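Local atomic coordinates of phosphatidylinositol phosphate phosphatase (Schizosaccharomyces pombe, PDB entry 1I9Z), a protein that removes the 5-phosphate from soluble and lipid inositol phosphates through its synaptojanin-type catalytic domain, thereby controlling phosphoinositide levels in membrane trafficking and signalling. Residues A[165-170]-A[208-213]; A[176-181]-A[244-249]; A[212-217]-A[232-237]. All blocks are in the same frame, centred on the assembly; numbering follows the deposited sequence.

Contact 1 of 3, residues A[165-170]-A[208-213]; sequences SHLAAG and FNYRIS. With 2IP (D-myo-inositol-1,4-bisphosphate), chain C.
Asn209 reaches across to the chain 165-170 with its amide, and ND2 gives Leu167 O a nearly straight hydrogen bond of 2.8 Å. The acceptor lies almost in the plane of the amide, whereas the donor is tilted 30° from the carbonyl plane of Leu167. On its way the asparagine passes the backbone of Ala168, with its CB 3.2 Å from Ala168 O, and its ND2 also meets the edge of the His166 ring at CE1 (3.6 Å), ring and amide planes 27° apart. Toward strand 158-166, Leu167 and Phe208 lie side by side, pointing the same way, CD1 of the leucine 3.9 Å from CB of the phenylalanine.

Both chains leave parallel neighbouring strands of the DNase I-like fold, 158-166 and 201-205, and their loops bring Ala169, Gly170 and Arg211 to the inositol bisphosphate pocket. A bend at chi2 (-57°) folds Arg211 back beside Asn209. As a second-shell residue Asn209 holds the guanidinium: Arg211 grips it side-on, NE to the backbone O and NH2 to OD1 (2.9 Å). One face of the guanidinium lies over Gly170 O, while its outer edge meets the ligand: Arg211 NH1 bonds O5 at 3.0 Å and O6 at 3.3 Å, and NH2 adds a weak bond to O5.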
loop_
_atom_site.group_PDB
_atom_site.type_symbol
_atom_site.label_atom_id
_atom_site.label_comp_id
_atom_site.label_asym_id
_atom_site.label_seq_id
_atom_site.Cartn_x
_atom_site.Cartn_y
_atom_site.Cartn_z
ATOM N N SER A 165 7.811 2.775 1.144
ATOM C CA SER A 165 9.183 3.102 0.780
ATOM C C SER A 165 9.489 4.568 0.898
ATOM O O SER A 165 8.562 5.430 1.005
ATOM C CB SER A 165 9.436 2.782 -0.729
ATOM O OG SER A 165 9.174 1.421 -0.873
ATOM N N HIS A 166 10.785 4.846 0.857
ATOM C CA HIS A 166 11.284 6.222 0.819
ATOM C C HIS A 166 12.344 6.115 -0.222
ATOM O O HIS A 166 13.375 5.429 0.009
ATOM C CB HIS A 166 11.880 6.591 2.172
ATOM C CG HIS A 166 12.114 8.057 2.373
ATOM N ND1 HIS A 166 11.981 9.007 1.374
ATOM C CD2 HIS A 166 12.561 8.717 3.471
ATOM C CE1 HIS A 166 12.345 10.197 1.850
ATOM N NE2 HIS A 166 12.691 10.036 3.118
ATOM N N LEU A 167 12.110 6.729 -1.403
ATOM C CA LEU A 167 13.088 6.624 -2.488
ATOM C C LEU A 167 14.017 7.802 -2.642
ATOM O O LEU A 167 13.904 8.855 -1.930
ATOM C CB LEU A 167 12.348 6.321 -3.826
ATOM C CG LEU A 167 11.286 5.232 -3.798
ATOM C CD1 LEU A 167 10.705 5.043 -5.249
ATOM C CD2 LEU A 167 11.901 3.850 -3.205
ATOM N N ALA A 168 14.980 7.677 -3.559
ATOM C CA ALA A 168 16.025 8.727 -3.669
ATOM C C ALA A 168 15.510 10.148 -3.784
ATOM O O ALA A 168 14.601 10.382 -4.592
ATOM C CB ALA A 168 16.932 8.455 -4.838
ATOM N N ALA A 169 16.107 11.085 -3.030
ATOM C CA ALA A 169 15.648 12.488 -3.065
ATOM C C ALA A 169 16.396 13.192 -4.166
ATOM O O ALA A 169 17.462 12.716 -4.600
ATOM C CB ALA A 169 15.958 13.187 -1.725
ATOM N N GLY A 170 15.853 14.310 -4.621
ATOM C CA GLY A 170 16.551 15.065 -5.648
ATOM C C GLY A 170 15.542 15.554 -6.667
ATOM O O GLY A 170 14.519 14.904 -6.924
ATOM N N PHE A 208 7.853 8.492 -2.612
ATOM C CA PHE A 208 8.622 8.011 -3.766
ATOM C C PHE A 208 9.541 9.108 -4.286
ATOM O O PHE A 208 10.422 8.860 -5.104
ATOM C CB PHE A 208 7.689 7.483 -4.894
ATOM C CG PHE A 208 6.852 6.299 -4.518
ATOM C CD1 PHE A 208 7.190 5.473 -3.427
ATOM C CD2 PHE A 208 5.754 5.923 -5.330
ATOM C CE1 PHE A 208 6.484 4.310 -3.172
ATOM C CE2 PHE A 208 5.046 4.778 -5.082
ATOM C CZ PHE A 208 5.408 3.952 -4.001
ATOM N N ASN A 209 9.301 10.359 -3.855
ATOM C CA ASN A 209 10.175 11.468 -4.180
ATOM C C ASN A 209 10.170 11.994 -5.593
ATOM O O ASN A 209 10.976 12.854 -5.911
ATOM C CB ASN A 209 11.647 11.201 -3.745
ATOM C CG ASN A 209 12.088 12.060 -2.500
ATOM O OD1 ASN A 209 11.766 13.237 -2.405
ATOM N ND2 ASN A 209 12.798 11.425 -1.531
ATOM N N TYR A 210 9.243 11.505 -6.418
ATOM C CA TYR A 210 9.142 12.009 -7.782
ATOM C C TYR A 210 8.622 13.424 -7.742
ATOM O O TYR A 210 7.739 13.780 -6.896
ATOM C CB TYR A 210 8.256 11.128 -8.621
ATOM C CG TYR A 210 8.924 9.799 -8.995
ATOM C CD1 TYR A 210 8.751 8.659 -8.203
ATOM C CD2 TYR A 210 9.683 9.685 -10.169
ATOM C CE1 TYR A 210 9.302 7.427 -8.562
ATOM C CE2 TYR A 210 10.263 8.462 -10.518
ATOM C CZ TYR A 210 10.047 7.333 -9.688
ATOM O OH TYR A 210 10.591 6.143 -10.048
ATOM N N ARG A 211 9.110 14.230 -8.690
ATOM C CA ARG A 211 8.857 15.697 -8.667
ATOM C C ARG A 211 8.092 16.234 -9.887
ATOM O O ARG A 211 7.783 15.484 -10.851
ATOM C CB ARG A 211 10.204 16.441 -8.574
ATOM C CG ARG A 211 11.149 15.969 -7.426
ATOM C CD ARG A 211 10.475 16.083 -6.046
ATOM N NE ARG A 211 11.345 15.521 -5.005
ATOM C CZ ARG A 211 12.288 16.220 -4.363
ATOM N NH1 ARG A 211 12.468 17.512 -4.654
ATOM N NH2 ARG A 211 13.096 15.601 -3.477
ATOM N N ILE A 212 7.685 17.517 -9.789
ATOM C CA ILE A 212 7.006 18.155 -10.952
ATOM C C ILE A 212 8.157 18.889 -11.655
ATOM O O ILE A 212 8.830 19.756 -11.062
ATOM C CB ILE A 212 5.937 19.153 -10.465
ATOM C CG1 ILE A 212 4.808 18.367 -9.759
ATOM C CG2 ILE A 212 5.377 19.969 -11.650
ATOM C CD1 ILE A 212 3.879 19.341 -9.048
ATOM N N SER A 213 8.363 18.598 -12.961
ATOM C CA SER A 213 9.494 19.184 -13.650
ATOM C C SER A 213 9.280 20.611 -14.186
ATOM O O SER A 213 9.477 20.866 -15.404
ATOM C CB SER A 213 9.935 18.228 -14.818
ATOM O OG SER A 213 9.935 16.880 -14.335
HETATM C C1 2IP C . 17.642 18.131 -3.246
HETATM C C2 2IP C . 18.197 17.692 -1.866
HETATM C C3 2IP C . 17.380 18.315 -0.684
HETATM C C4 2IP C . 15.855 18.043 -0.769
HETATM C C5 2IP C . 15.359 18.630 -2.109
HETATM C C6 2IP C . 16.074 17.990 -3.336
HETATM O O1 2IP C . 18.277 18.820 -4.289
HETATM O O2 2IP C . 18.153 16.302 -1.695
HETATM O O3 2IP C . 17.815 17.793 0.537
HETATM O O4 2IP C . 15.191 18.694 0.363
HETATM O O5 2IP C . 13.955 18.421 -2.253
HETATM O O6 2IP C . 15.487 18.699 -4.419
HETATM P P4 2IP C . 14.453 17.921 1.518
HETATM O O41 2IP C . 13.442 16.937 0.820
HETATM O O42 2IP C . 13.742 18.866 2.376
HETATM O O43 2IP C . 15.617 17.224 2.244
HETATM P P1 2IP C . 18.784 18.406 -5.642
HETATM O O11 2IP C . 20.220 18.957 -5.647
HETATM O O12 2IP C . 18.809 16.946 -6.025
HETATM O O13 2IP C . 17.984 19.269 -6.624
#

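Contact 2 of 3, residues A[176-181]-A[244-249]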
loop_
_atom_site.group_PDB
_atom_site.type_symbol
_atom_site.label_atom_id
_atom_site.label_comp_id
_atom_site.label_asym_id
_atom_site.label_seq_id
_atom_site.Cartn_x
_atom_site.Cartn_y
_atom_site.Cartn_z
ATOM N N GLU A 176 17.430 7.684 -10.864
ATOM C CA GLU A 176 17.826 6.972 -9.637
ATOM C C GLU A 176 16.563 6.423 -8.918
ATOM O O GLU A 176 16.600 5.322 -8.366
ATOM C CB GLU A 176 18.616 7.888 -8.720
ATOM C CG GLU A 176 19.166 7.103 -7.498
ATOM C CD GLU A 176 19.978 7.962 -6.519
ATOM O OE1 GLU A 176 20.216 9.175 -6.803
ATOM O OE2 GLU A 176 20.352 7.393 -5.454
ATOM N N ARG A 177 15.461 7.184 -8.875
ATOM C CA ARG A 177 14.247 6.625 -8.279
ATOM C C ARG A 177 13.791 5.403 -9.087
ATOM O O ARG A 177 13.296 4.404 -8.547
ATOM C CB ARG A 177 13.114 7.696 -8.277
ATOM C CG ARG A 177 13.434 8.838 -7.304
ATOM C CD ARG A 177 12.305 9.844 -7.243
ATOM N NE ARG A 177 12.475 10.980 -8.187
ATOM C CZ ARG A 177 13.289 12.033 -7.950
ATOM N NH1 ARG A 177 13.366 13.069 -8.803
ATOM N NH2 ARG A 177 14.099 12.041 -6.894
ATOM N N ASP A 178 13.896 5.465 -10.413
ATOM C CA ASP A 178 13.427 4.275 -11.165
ATOM C C ASP A 178 14.299 3.042 -10.801
ATOM O O ASP A 178 13.828 1.927 -10.702
ATOM C CB ASP A 178 13.544 4.520 -12.682
ATOM C CG ASP A 178 12.541 5.508 -13.209
ATOM O OD1 ASP A 178 12.642 5.790 -14.458
ATOM O OD2 ASP A 178 11.636 6.027 -12.452
ATOM N N HIS A 179 15.586 3.306 -10.619
ATOM C CA HIS A 179 16.536 2.267 -10.264
ATOM C C HIS A 179 16.150 1.712 -8.881
ATOM O O HIS A 179 16.282 0.500 -8.602
ATOM C CB HIS A 179 17.922 2.867 -10.192
ATOM C CG HIS A 179 18.916 1.948 -9.560
ATOM N ND1 HIS A 179 19.476 2.187 -8.319
ATOM C CD2 HIS A 179 19.447 0.788 -10.002
ATOM C CE1 HIS A 179 20.330 1.209 -8.028
ATOM N NE2 HIS A 179 20.326 0.347 -9.036
ATOM N N ASP A 180 15.708 2.607 -7.996
ATOM C CA ASP A 180 15.306 2.170 -6.653
ATOM C C ASP A 180 14.092 1.251 -6.743
ATOM O O ASP A 180 13.968 0.259 -6.013
ATOM C CB ASP A 180 14.948 3.379 -5.747
ATOM C CG ASP A 180 16.148 4.151 -5.283
ATOM O OD1 ASP A 180 17.279 3.671 -5.467
ATOM O OD2 ASP A 180 15.988 5.278 -4.749
ATOM N N TYR A 181 13.161 1.580 -7.636
ATOM C CA TYR A 181 12.019 0.738 -7.839
ATOM C C TYR A 181 12.475 -0.656 -8.235
ATOM O O TYR A 181 12.036 -1.673 -7.667
ATOM C CB TYR A 181 11.136 1.284 -8.998
ATOM C CG TYR A 181 10.160 0.244 -9.486
ATOM C CD1 TYR A 181 9.013 -0.035 -8.790
ATOM C CD2 TYR A 181 10.503 -0.603 -10.565
ATOM C CE1 TYR A 181 8.212 -1.145 -9.119
ATOM C CE2 TYR A 181 9.752 -1.700 -10.895
ATOM C CZ TYR A 181 8.597 -1.973 -10.155
ATOM O OH TYR A 181 7.893 -3.090 -10.385
ATOM N N GLY A 244 5.886 2.127 -18.733
ATOM C CA GLY A 244 6.131 0.784 -18.202
ATOM C C GLY A 244 7.491 0.642 -17.514
ATOM O O GLY A 244 7.806 -0.414 -16.991
ATOM N N LYS A 245 8.297 1.691 -17.478
ATOM C CA LYS A 245 9.620 1.622 -16.821
ATOM C C LYS A 245 9.532 1.312 -15.281
ATOM O O LYS A 245 10.366 0.561 -14.723
ATOM C CB LYS A 245 10.396 2.953 -16.988
ATOM C CG LYS A 245 10.687 3.522 -18.427
ATOM C CD LYS A 245 11.825 4.570 -18.291
ATOM C CE LYS A 245 11.975 5.623 -19.452
ATOM N NZ LYS A 245 12.825 6.883 -19.069
ATOM N N VAL A 246 8.543 1.892 -14.595
ATOM C CA VAL A 246 8.421 1.651 -13.151
ATOM C C VAL A 246 7.014 1.283 -12.790
ATOM O O VAL A 246 6.078 1.668 -13.479
ATOM C CB VAL A 246 8.823 2.878 -12.304
ATOM C CG1 VAL A 246 10.265 3.008 -12.306
ATOM C CG2 VAL A 246 8.145 4.154 -12.826
ATOM N N PHE A 247 6.857 0.543 -11.694
ATOM C CA PHE A 247 5.527 0.115 -11.245
ATOM C C PHE A 247 4.579 -0.370 -12.353
ATOM O O PHE A 247 3.438 0.059 -12.449
ATOM C CB PHE A 247 4.787 1.239 -10.462
ATOM C CG PHE A 247 5.597 1.792 -9.284
ATOM C CD1 PHE A 247 6.365 2.916 -9.433
ATOM C CD2 PHE A 247 5.582 1.133 -8.052
ATOM C CE1 PHE A 247 7.135 3.431 -8.387
ATOM C CE2 PHE A 247 6.358 1.649 -6.992
ATOM C CZ PHE A 247 7.113 2.792 -7.169
ATOM N N PRO A 248 5.056 -1.305 -13.195
ATOM C CA PRO A 248 4.163 -1.803 -14.250
ATOM C C PRO A 248 2.958 -2.522 -13.616
ATOM O O PRO A 248 3.033 -3.202 -12.566
ATOM C CB PRO A 248 5.066 -2.770 -15.072
ATOM C CG PRO A 248 6.122 -3.253 -14.049
ATOM C CD PRO A 248 6.397 -1.921 -13.230
ATOM N N PHE A 249 1.829 -2.383 -14.264
ATOM C CA PHE A 249 0.586 -2.950 -13.819
ATOM C C PHE A 249 0.046 -2.340 -12.529
ATOM O O PHE A 249 -0.917 -2.849 -11.992
ATOM C CB PHE A 249 0.671 -4.485 -13.711
ATOM C CG PHE A 249 1.080 -5.156 -15.013
ATOM C CD1 PHE A 249 2.364 -5.669 -15.171
ATOM C CD2 PHE A 249 0.192 -5.209 -16.096
ATOM C CE1 PHE A 249 2.766 -6.218 -16.388
ATOM C CE2 PHE A 249 0.596 -5.766 -17.328
ATOM C CZ PHE A 249 1.879 -6.262 -17.463
#
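Tyr181 supplies most of the helix side of this contact, its CD1 edge set over the centre of the Phe247 ring in an edge-to-face pair with centroids 4.7 Å apart and planes at 57°. One face of the same tyrosine covers the backbone of the loop: Phe247 N and Val246 CA both lie over that face, offset toward the rim, Phe247 N 3.4 Å from Tyr181 CE1. Farther out, Tyr181 OH meets Pro248 CD at 3.4 Å. With CG anti to the backbone N (chi1 164°), the tyrosine leans out from its helix and slides past Phe247 in the opposite direction.

One turn earlier, Asp178 crosses Val246 at about a right angle and sets OD2 3.3 Å from CG1; that methyl also packs on Tyr181 CB at 3.8 Å. OD2 takes its hydrogen bond from elsewhere, pairing with Tyr210 OH. Lys245 NZ stays 4.7 Å from Asp178 OD1 and bonds Gln240 instead.

In the next shell, Val246 rests on Gln240 and Met241, while Phe247 stacks on Phe208 and touches Leu237 and Leu286, the last on outermost strand 283-288. A largely apolar cluster thus joins helix 174-187 and the loop after helix 236-242 to the five-stranded sheet of the DNase I-like fold.

Contact 3 of 3, residues A[212-217]-A[232-237]; sequences ISLTYE and FEYDQL
Ser213 and Tyr234 are joined backbone to backbone: Ser213 N donates to Tyr234 O at 2.9 Å, nearly straight at 170°. Gln236 N, bonded to Arg211 O, completes a single beta bridge in which Ile212 and Asp235 are a non-hydrogen-bonded antiparallel pair. Ile212 CA lies 3.5 Å from Tyr234 O in a CA-H...O contact. A water gives Tyr234 O a further hydrogen bond of 2.9 Å and also pairs with Ser213 OG, so that one carbonyl oxygen is engaged by a peptide N-H and a solvent molecule. Ser213, itself the centre of an inverse gamma turn, has its hydroxyl touched by the side chain of Gln236, whose NE2 makes a long, weak bond to Ser213 OG (3.5 Å).

The firmer partners of that glutamine lie elsewhere: OE1 accepts from Arg211 N and Arg177 NH1, and NE2 reaches Tyr171 O, so both ends of the buried amide are satisfied and its rotation is probably fixed. Asp235 turns its side chain away from the bridge; OD2 caps helix 236-242 by accepting from Asn238 N and forms a salt bridge with Arg284.

On the apolar side, Leu214 crosses Tyr234 at about a right angle and lays CD2 over the ring face in a CH-pi contact, 3.8 Å from the centroid and 13° off the normal. Ile212 CG2 packs on Tyr234 CB (3.9 Å).

Thr215 and Asp235 are the N-caps of helices 216-224 and 236-242, so the bridge ties together the two segments that lead into these helices. Helix 228-232 lies between them in sequence and touches Leu214 through Tyr230 and Leu231, while Arg284 on strand 283-288 holds Asp235.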
loop_
_atom_site.group_PDB
_atom_site.type_symbol
_atom_site.label_atom_id
_atom_site.label_comp_id
_atom_site.label_asym_id
_atom_site.label_seq_id
_atom_site.Cartn_x
_atom_site.Cartn_y
_atom_site.Cartn_z
ATOM N N ILE A 212 7.685 17.517 -9.789
ATOM C CA ILE A 212 7.006 18.155 -10.952
ATOM C C ILE A 212 8.157 18.889 -11.655
ATOM O O ILE A 212 8.830 19.756 -11.062
ATOM C CB ILE A 212 5.937 19.153 -10.465
ATOM C CG1 ILE A 212 4.808 18.367 -9.759
ATOM C CG2 ILE A 212 5.377 19.969 -11.650
ATOM C CD1 ILE A 212 3.879 19.341 -9.048
ATOM N N SER A 213 8.363 18.598 -12.961
ATOM C CA SER A 213 9.494 19.184 -13.650
ATOM C C SER A 213 9.280 20.611 -14.186
ATOM O O SER A 213 9.477 20.866 -15.404
ATOM C CB SER A 213 9.935 18.228 -14.818
ATOM O OG SER A 213 9.935 16.880 -14.335
ATOM N N LEU A 214 8.879 21.527 -13.293
ATOM C CA LEU A 214 8.742 22.955 -13.642
ATOM C C LEU A 214 9.453 23.719 -12.497
ATOM O O LEU A 214 9.877 23.086 -11.516
ATOM C CB LEU A 214 7.264 23.370 -13.796
ATOM C CG LEU A 214 6.456 22.692 -14.909
ATOM C CD1 LEU A 214 4.970 23.015 -14.660
ATOM C CD2 LEU A 214 6.892 23.232 -16.316
ATOM N N THR A 215 9.638 25.035 -12.621
ATOM C CA THR A 215 10.306 25.817 -11.565
ATOM C C THR A 215 9.277 26.246 -10.512
ATOM O O THR A 215 8.055 26.194 -10.707
ATOM C CB THR A 215 10.920 27.129 -12.109
ATOM O OG1 THR A 215 9.835 27.913 -12.653
ATOM C CG2 THR A 215 11.989 26.832 -13.192
ATOM N N TYR A 216 9.820 26.602 -9.357
ATOM C CA TYR A 216 9.043 27.065 -8.192
ATOM C C TYR A 216 8.094 28.167 -8.635
ATOM O O TYR A 216 6.916 28.154 -8.314
ATOM C CB TYR A 216 10.046 27.614 -7.164
ATOM C CG TYR A 216 9.413 28.043 -5.849
ATOM C CD1 TYR A 216 9.499 27.219 -4.693
ATOM C CD2 TYR A 216 8.783 29.282 -5.749
ATOM C CE1 TYR A 216 8.962 27.635 -3.468
ATOM C CE2 TYR A 216 8.260 29.728 -4.526
ATOM C CZ TYR A 216 8.344 28.889 -3.372
ATOM O OH TYR A 216 7.760 29.340 -2.164
ATOM N N GLU A 217 8.590 29.140 -9.412
ATOM C CA GLU A 217 7.717 30.236 -9.788
ATOM C C GLU A 217 6.616 29.865 -10.743
ATOM O O GLU A 217 5.600 30.562 -10.790
ATOM C CB GLU A 217 8.469 31.464 -10.349
ATOM C CG GLU A 217 9.892 31.324 -10.670
ATOM C CD GLU A 217 10.765 30.860 -9.534
ATOM O OE1 GLU A 217 10.817 31.484 -8.447
ATOM O OE2 GLU A 217 11.417 29.845 -9.756
ATOM N N PHE A 232 0.172 17.953 -13.403
ATOM C CA PHE A 232 0.345 16.517 -13.458
ATOM C C PHE A 232 1.005 16.120 -14.774
ATOM O O PHE A 232 1.661 15.092 -14.880
ATOM C CB PHE A 232 -0.996 15.848 -13.220
ATOM C CG PHE A 232 -0.907 14.348 -13.041
ATOM C CD1 PHE A 232 -0.393 13.813 -11.846
ATOM C CD2 PHE A 232 -1.343 13.483 -14.052
ATOM C CE1 PHE A 232 -0.329 12.441 -11.671
ATOM C CE2 PHE A 232 -1.278 12.102 -13.901
ATOM C CZ PHE A 232 -0.779 11.577 -12.714
ATOM N N GLU A 233 0.831 16.957 -15.813
ATOM C CA GLU A 233 1.488 16.690 -17.097
ATOM C C GLU A 233 2.987 16.747 -16.940
ATOM O O GLU A 233 3.756 16.197 -17.791
ATOM C CB GLU A 233 1.113 17.751 -18.165
ATOM C CG GLU A 233 -0.272 17.681 -18.693
ATOM C CD GLU A 233 -0.537 18.852 -19.709
ATOM O OE1 GLU A 233 0.429 19.339 -20.354
ATOM O OE2 GLU A 233 -1.713 19.291 -19.859
ATOM N N TYR A 234 3.461 17.371 -15.861
ATOM C CA TYR A 234 4.874 17.435 -15.657
ATOM C C TYR A 234 5.330 16.553 -14.481
ATOM O O TYR A 234 6.481 16.649 -14.075
ATOM C CB TYR A 234 5.264 18.846 -15.358
ATOM C CG TYR A 234 5.177 19.661 -16.643
ATOM C CD1 TYR A 234 3.993 20.240 -17.049
ATOM C CD2 TYR A 234 6.280 19.722 -17.479
ATOM C CE1 TYR A 234 3.895 20.920 -18.351
ATOM C CE2 TYR A 234 6.197 20.369 -18.739
ATOM C CZ TYR A 234 4.996 20.952 -19.135
ATOM O OH TYR A 234 4.977 21.523 -20.381
ATOM N N ASP A 235 4.439 15.727 -13.968
ATOM C CA ASP A 235 4.822 14.846 -12.832
ATOM C C ASP A 235 5.704 13.715 -13.335
ATOM O O ASP A 235 5.325 12.995 -14.287
ATOM C CB ASP A 235 3.576 14.282 -12.176
ATOM C CG ASP A 235 3.891 13.203 -11.149
ATOM O OD1 ASP A 235 4.463 13.545 -10.108
ATOM O OD2 ASP A 235 3.547 12.041 -11.396
ATOM N N GLN A 236 6.877 13.562 -12.711
ATOM C CA GLN A 236 7.832 12.485 -13.125
ATOM C C GLN A 236 7.301 11.082 -12.905
ATOM O O GLN A 236 7.525 10.204 -13.721
ATOM C CB GLN A 236 9.141 12.639 -12.354
ATOM C CG GLN A 236 9.928 13.918 -12.744
ATOM C CD GLN A 236 11.016 14.153 -11.765
ATOM O OE1 GLN A 236 11.081 13.457 -10.730
ATOM N NE2 GLN A 236 11.896 15.119 -12.049
ATOM N N LEU A 237 6.555 10.833 -11.824
ATOM C CA LEU A 237 6.087 9.471 -11.648
ATOM C C LEU A 237 5.100 9.028 -12.771
ATOM O O LEU A 237 5.220 7.905 -13.323
ATOM C CB LEU A 237 5.410 9.294 -10.281
ATOM C CG LEU A 237 4.873 7.838 -10.068
ATOM C CD1 LEU A 237 6.040 6.827 -10.130
ATOM C CD2 LEU A 237 4.208 7.672 -8.703
HETATM O O HOH W 1 8.232 15.397 -16.087
#

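The loop 208-213 is the hub: it carries the ligand-side arginine of contact 1 and runs on into 212-217 of contact 3. Contacts 1 and 2 share a border as well, where Asp180 OD2 of helix 174-187 accepts from Ala168 N. All three are largely buried, yet they differ at their margins: contact 1 has no exposed residue among those that touch, whereas Lys245 lies at the surface in contact 2 and Ser213 in contact 3. The chemistry follows: amide and guanidinium bonds beside the inositol bisphosphate pocket in contact 1, aromatic and aliphatic packing between a helix and a loop in contact 2, and a backbone bridge with a water in contact 3.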